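Local coordinates for protein isoflavone reductase (Medicago sativa, PDB 2GAS) that reduces achiral isoflavones to chiral isoflavanones with NADPH, a late step in making the pterocarpan phytoalexin medicarpin in alfalfa, at residues Y158-L166 and L262-Q270. Numbering follows the deposited sequence.
Sequences YFLRNLAQL and LLALYHSQQ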
loop_
_atom_site.group_PDB
_atom_site.type_symbol
_atom_site.label_atom_id
_atom_site.label_comp_id
_atom_site.label_asym_id
_atom_site.label_seq_id
_atom_site.Cartn_x
_atom_site.Cartn_y
_atom_site.Cartn_z
ATOM N N TYR A 158 -3.153 -9.402 -0.238
ATOM C CA TYR A 158 -1.783 -9.894 -0.192
ATOM C C TYR A 158 -1.441 -10.681 1.065
ATOM O O TYR A 158 -0.728 -11.682 0.988
ATOM C CB TYR A 158 -0.805 -8.728 -0.339
ATOM C CG TYR A 158 -0.768 -8.158 -1.736
ATOM C CD1 TYR A 158 -0.238 -8.897 -2.794
ATOM C CD2 TYR A 158 -1.289 -6.893 -2.011
ATOM C CE1 TYR A 158 -0.228 -8.392 -4.092
ATOM C CE2 TYR A 158 -1.284 -6.378 -3.307
ATOM C CZ TYR A 158 -0.753 -7.135 -4.342
ATOM O OH TYR A 158 -0.749 -6.640 -5.626
ATOM N N PHE A 159 -1.947 -10.234 2.214
ATOM C CA PHE A 159 -1.658 -10.895 3.486
ATOM C C PHE A 159 -2.771 -11.784 4.018
ATOM O O PHE A 159 -2.553 -12.957 4.316
ATOM C CB PHE A 159 -1.345 -9.867 4.581
ATOM C CG PHE A 159 -0.031 -9.159 4.411
ATOM C CD1 PHE A 159 0.109 -8.130 3.488
ATOM C CD2 PHE A 159 1.061 -9.501 5.206
ATOM C CE1 PHE A 159 1.316 -7.447 3.359
ATOM C CE2 PHE A 159 2.272 -8.825 5.084
ATOM C CZ PHE A 159 2.399 -7.795 4.159
ATOM N N LEU A 160 -3.960 -11.211 4.153
ATOM C CA LEU A 160 -5.092 -11.932 4.704
ATOM C C LEU A 160 -5.639 -13.049 3.830
ATOM O O LEU A 160 -6.111 -14.061 4.346
ATOM C CB LEU A 160 -6.213 -10.943 5.037
ATOM C CG LEU A 160 -7.319 -11.457 5.960
ATOM C CD1 LEU A 160 -6.702 -11.956 7.265
ATOM C CD2 LEU A 160 -8.323 -10.339 6.237
ATOM N N ARG A 161 -5.570 -12.878 2.514
ATOM C CA ARG A 161 -6.106 -13.890 1.615
ATOM C C ARG A 161 -5.595 -15.297 1.888
ATOM O O ARG A 161 -6.343 -16.262 1.757
ATOM C CB ARG A 161 -5.828 -13.536 0.157
ATOM C CG ARG A 161 -6.464 -14.535 -0.779
ATOM C CD ARG A 161 -6.318 -14.154 -2.225
ATOM N NE ARG A 161 -6.926 -15.173 -3.075
ATOM C CZ ARG A 161 -7.071 -15.057 -4.387
ATOM N NH1 ARG A 161 -6.649 -13.962 -5.005
ATOM N NH2 ARG A 161 -7.636 -16.036 -5.080
ATOM N N ASN A 162 -4.323 -15.433 2.238
ATOM C CA ASN A 162 -3.823 -16.769 2.522
ATOM C C ASN A 162 -3.379 -16.909 3.968
ATOM O O ASN A 162 -2.593 -17.794 4.299
ATOM C CB ASN A 162 -2.687 -17.148 1.564
ATOM C CG ASN A 162 -1.483 -16.245 1.681
ATOM O OD1 ASN A 162 -0.484 -16.454 0.987
ATOM N ND2 ASN A 162 -1.561 -15.239 2.543
ATOM N N LEU A 163 -3.921 -16.051 4.830
ATOM C CA LEU A 163 -3.584 -16.068 6.251
ATOM C C LEU A 163 -2.075 -16.111 6.473
ATOM O O LEU A 163 -1.582 -16.820 7.359
ATOM C CB LEU A 163 -4.253 -17.265 6.939
ATOM C CG LEU A 163 -5.676 -17.061 7.467
ATOM C CD1 LEU A 163 -6.558 -16.428 6.409
ATOM C CD2 LEU A 163 -6.243 -18.406 7.915
ATOM N N ALA A 164 -1.351 -15.350 5.658
ATOM C CA ALA A 164 0.101 -15.267 5.740
ATOM C C ALA A 164 0.802 -16.624 5.673
ATOM O O ALA A 164 1.824 -16.830 6.329
ATOM C CB ALA A 164 0.503 -14.540 7.018
ATOM N N GLN A 165 0.255 -17.544 4.886
ATOM C CA GLN A 165 0.841 -18.875 4.741
ATOM C C GLN A 165 1.641 -18.985 3.447
ATOM O O GLN A 165 1.209 -18.494 2.406
ATOM C CB GLN A 165 -0.256 -19.942 4.723
ATOM C CG GLN A 165 -1.133 -19.973 5.957
ATOM C CD GLN A 165 -0.352 -20.295 7.215
ATOM O OE1 GLN A 165 -0.129 -19.431 8.061
ATOM N NE2 GLN A 165 0.073 -21.543 7.340
ATOM N N LEU A 166 2.794 -19.645 3.512
ATOM C CA LEU A 166 3.644 -19.831 2.338
ATOM C C LEU A 166 3.028 -20.802 1.327
ATOM O O LEU A 166 2.367 -21.773 1.700
ATOM C CB LEU A 166 5.019 -20.355 2.759
ATOM C CG LEU A 166 5.894 -19.442 3.620
ATOM C CD1 LEU A 166 7.182 -20.170 3.978
ATOM C CD2 LEU A 166 6.198 -18.159 2.863
ATOM N N LEU A 262 9.761 -13.060 1.398
ATOM C CA LEU A 262 8.396 -13.256 1.869
ATOM C C LEU A 262 8.373 -13.520 3.373
ATOM O O LEU A 262 7.608 -12.896 4.111
ATOM C CB LEU A 262 7.769 -14.432 1.116
ATOM C CG LEU A 262 6.269 -14.408 0.830
ATOM C CD1 LEU A 262 5.933 -13.200 -0.040
ATOM C CD2 LEU A 262 5.870 -15.700 0.119
ATOM N N LEU A 263 9.218 -14.441 3.830
ATOM C CA LEU A 263 9.280 -14.765 5.251
ATOM C C LEU A 263 9.728 -13.574 6.081
ATOM O O LEU A 263 9.252 -13.376 7.199
ATOM C CB LEU A 263 10.236 -15.933 5.505
ATOM C CG LEU A 263 9.642 -17.335 5.636
ATOM C CD1 LEU A 263 10.728 -18.270 6.147
ATOM C CD2 LEU A 263 8.461 -17.326 6.601
ATOM N N ALA A 264 10.656 -12.783 5.546
ATOM C CA ALA A 264 11.137 -11.612 6.272
ATOM C C ALA A 264 9.996 -10.600 6.400
ATOM O O ALA A 264 9.860 -9.929 7.416
ATOM C CB ALA A 264 12.324 -10.987 5.545
ATOM N N LEU A 265 9.177 -10.499 5.357
ATOM C CA LEU A 265 8.039 -9.587 5.385
ATOM C C LEU A 265 7.073 -10.026 6.492
ATOM O O LEU A 265 6.633 -9.207 7.298
ATOM C CB LEU A 265 7.330 -9.593 4.024
ATOM C CG LEU A 265 6.153 -8.633 3.842
ATOM C CD1 LEU A 265 6.591 -7.200 4.101
ATOM C CD2 LEU A 265 5.617 -8.774 2.426
ATOM N N TYR A 266 6.762 -11.322 6.536
ATOM C CA TYR A 266 5.863 -11.872 7.552
ATOM C C TYR A 266 6.467 -11.731 8.949
ATOM O O TYR A 266 5.760 -11.460 9.912
ATOM C CB TYR A 266 5.592 -13.354 7.284
ATOM C CG TYR A 266 4.841 -13.650 6.010
ATOM C CD1 TYR A 266 4.980 -14.887 5.384
ATOM C CD2 TYR A 266 3.982 -12.713 5.435
ATOM C CE1 TYR A 266 4.290 -15.190 4.221
ATOM C CE2 TYR A 266 3.280 -13.009 4.259
ATOM C CZ TYR A 266 3.445 -14.249 3.662
ATOM O OH TYR A 266 2.786 -14.561 2.493
ATOM N N HIS A 267 7.776 -11.940 9.057
ATOM C CA HIS A 267 8.464 -11.809 10.341
ATOM C C HIS A 267 8.231 -10.412 10.925
ATOM O O HIS A 267 7.882 -10.255 12.093
ATOM C CB HIS A 267 9.968 -12.059 10.148
ATOM C CG HIS A 267 10.821 -11.595 11.290
ATOM N ND1 HIS A 267 10.946 -12.296 12.470
ATOM C CD2 HIS A 267 11.590 -10.488 11.428
ATOM C CE1 HIS A 267 11.755 -11.640 13.286
ATOM N NE2 HIS A 267 12.159 -10.541 12.677
ATOM N N SER A 268 8.420 -9.392 10.100
ATOM C CA SER A 268 8.232 -8.021 10.536
ATOM C C SER A 268 6.776 -7.733 10.903
ATOM O O SER A 268 6.498 -7.041 11.876
ATOM C CB SER A 268 8.688 -7.068 9.422
ATOM O OG SER A 268 8.414 -5.718 9.757
ATOM N N GLN A 269 5.846 -8.290 10.132
ATOM C CA GLN A 269 4.421 -8.050 10.356
ATOM C C GLN A 269 3.806 -8.918 11.457
ATOM O O GLN A 269 2.965 -8.452 12.224
ATOM C CB GLN A 269 3.668 -8.270 9.029
ATOM C CG GLN A 269 2.234 -7.716 8.950
ATOM C CD GLN A 269 1.161 -8.776 9.203
ATOM O OE1 GLN A 269 1.387 -9.970 8.987
ATOM N NE2 GLN A 269 -0.022 -8.336 9.634
ATOM N N GLN A 270 4.254 -10.165 11.543
ATOM C CA GLN A 270 3.715 -11.124 12.505
ATOM C C GLN A 270 4.430 -11.236 13.846
ATOM O O GLN A 270 3.792 -11.507 14.865
ATOM C CB GLN A 270 3.674 -12.511 11.857
ATOM C CG GLN A 270 2.778 -12.614 10.619
ATOM C CD GLN A 270 1.352 -13.008 10.958
ATOM O OE1 GLN A 270 1.120 -14.030 11.608
ATOM N NE2 GLN A 270 0.389 -12.209 10.509
HETATM O O HOH W 1 0.570 -13.534 2.353
HETATM O O HOH W 2 2.548 -16.895 0.893
#
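Tyr266 reaches from helix 259-271 into the turn that follows helix 156-160, and Ala164 lies over one face of its ring. The methyl CB sits 4.3 Å from the ring centroid, 14° off the normal, a CH-pi contact, while Ala164 O approaches the same face nearer the rim, 3.6 Å from CE1. On the opposite face lies Leu262 O. With CG anti to the carbonyl carbon (chi1 -65°), the ring runs out toward the turn and brings OH to a water 2.8 Å away that donates to Gln165 O. No direct hydrogen bond joins the segments, so the polar link across the contact runs through water, most clearly this one. A phenylalanine here would probably keep the ring packed against Ala164 but leave the water at Gln165 O without its tyrosine partner, costing the bridge to the turn.

Phe159 fills the neighbouring space: its CZ meets Leu265 CD2 at 3.8 Å, the two side chains crossing at about a right angle, and its CD2 and CE2 lie along the Gln269 side chain, with amide and ring planes 61° apart. That amide is steadied by a nearly straight bond, Gln270 NE2 to Gln269 OE1, 2.9 Å. Leu166 lies on the solvent side: its CD2 still packs on Leu262 CD2 at 3.7 Å and at the edge of the Tyr266 ring, while CD1 stands 4.1 Å from Leu263 CD2.

On the other side of the turn, Leu163 packs on Val226 and Trp230 of helix 223-234. Leu163, with positive phi, is the C-prime residue of a Schellman motif, which ends helix 156-160 against helix 259-271. The contact borders the probable active site of this NmrA-type reductase: Leu265 and Phe159 have side chains about 9 Å from those of Lys133, the inferred proton acceptor, and Ile14 of the inferred NADP(+) site, respectively.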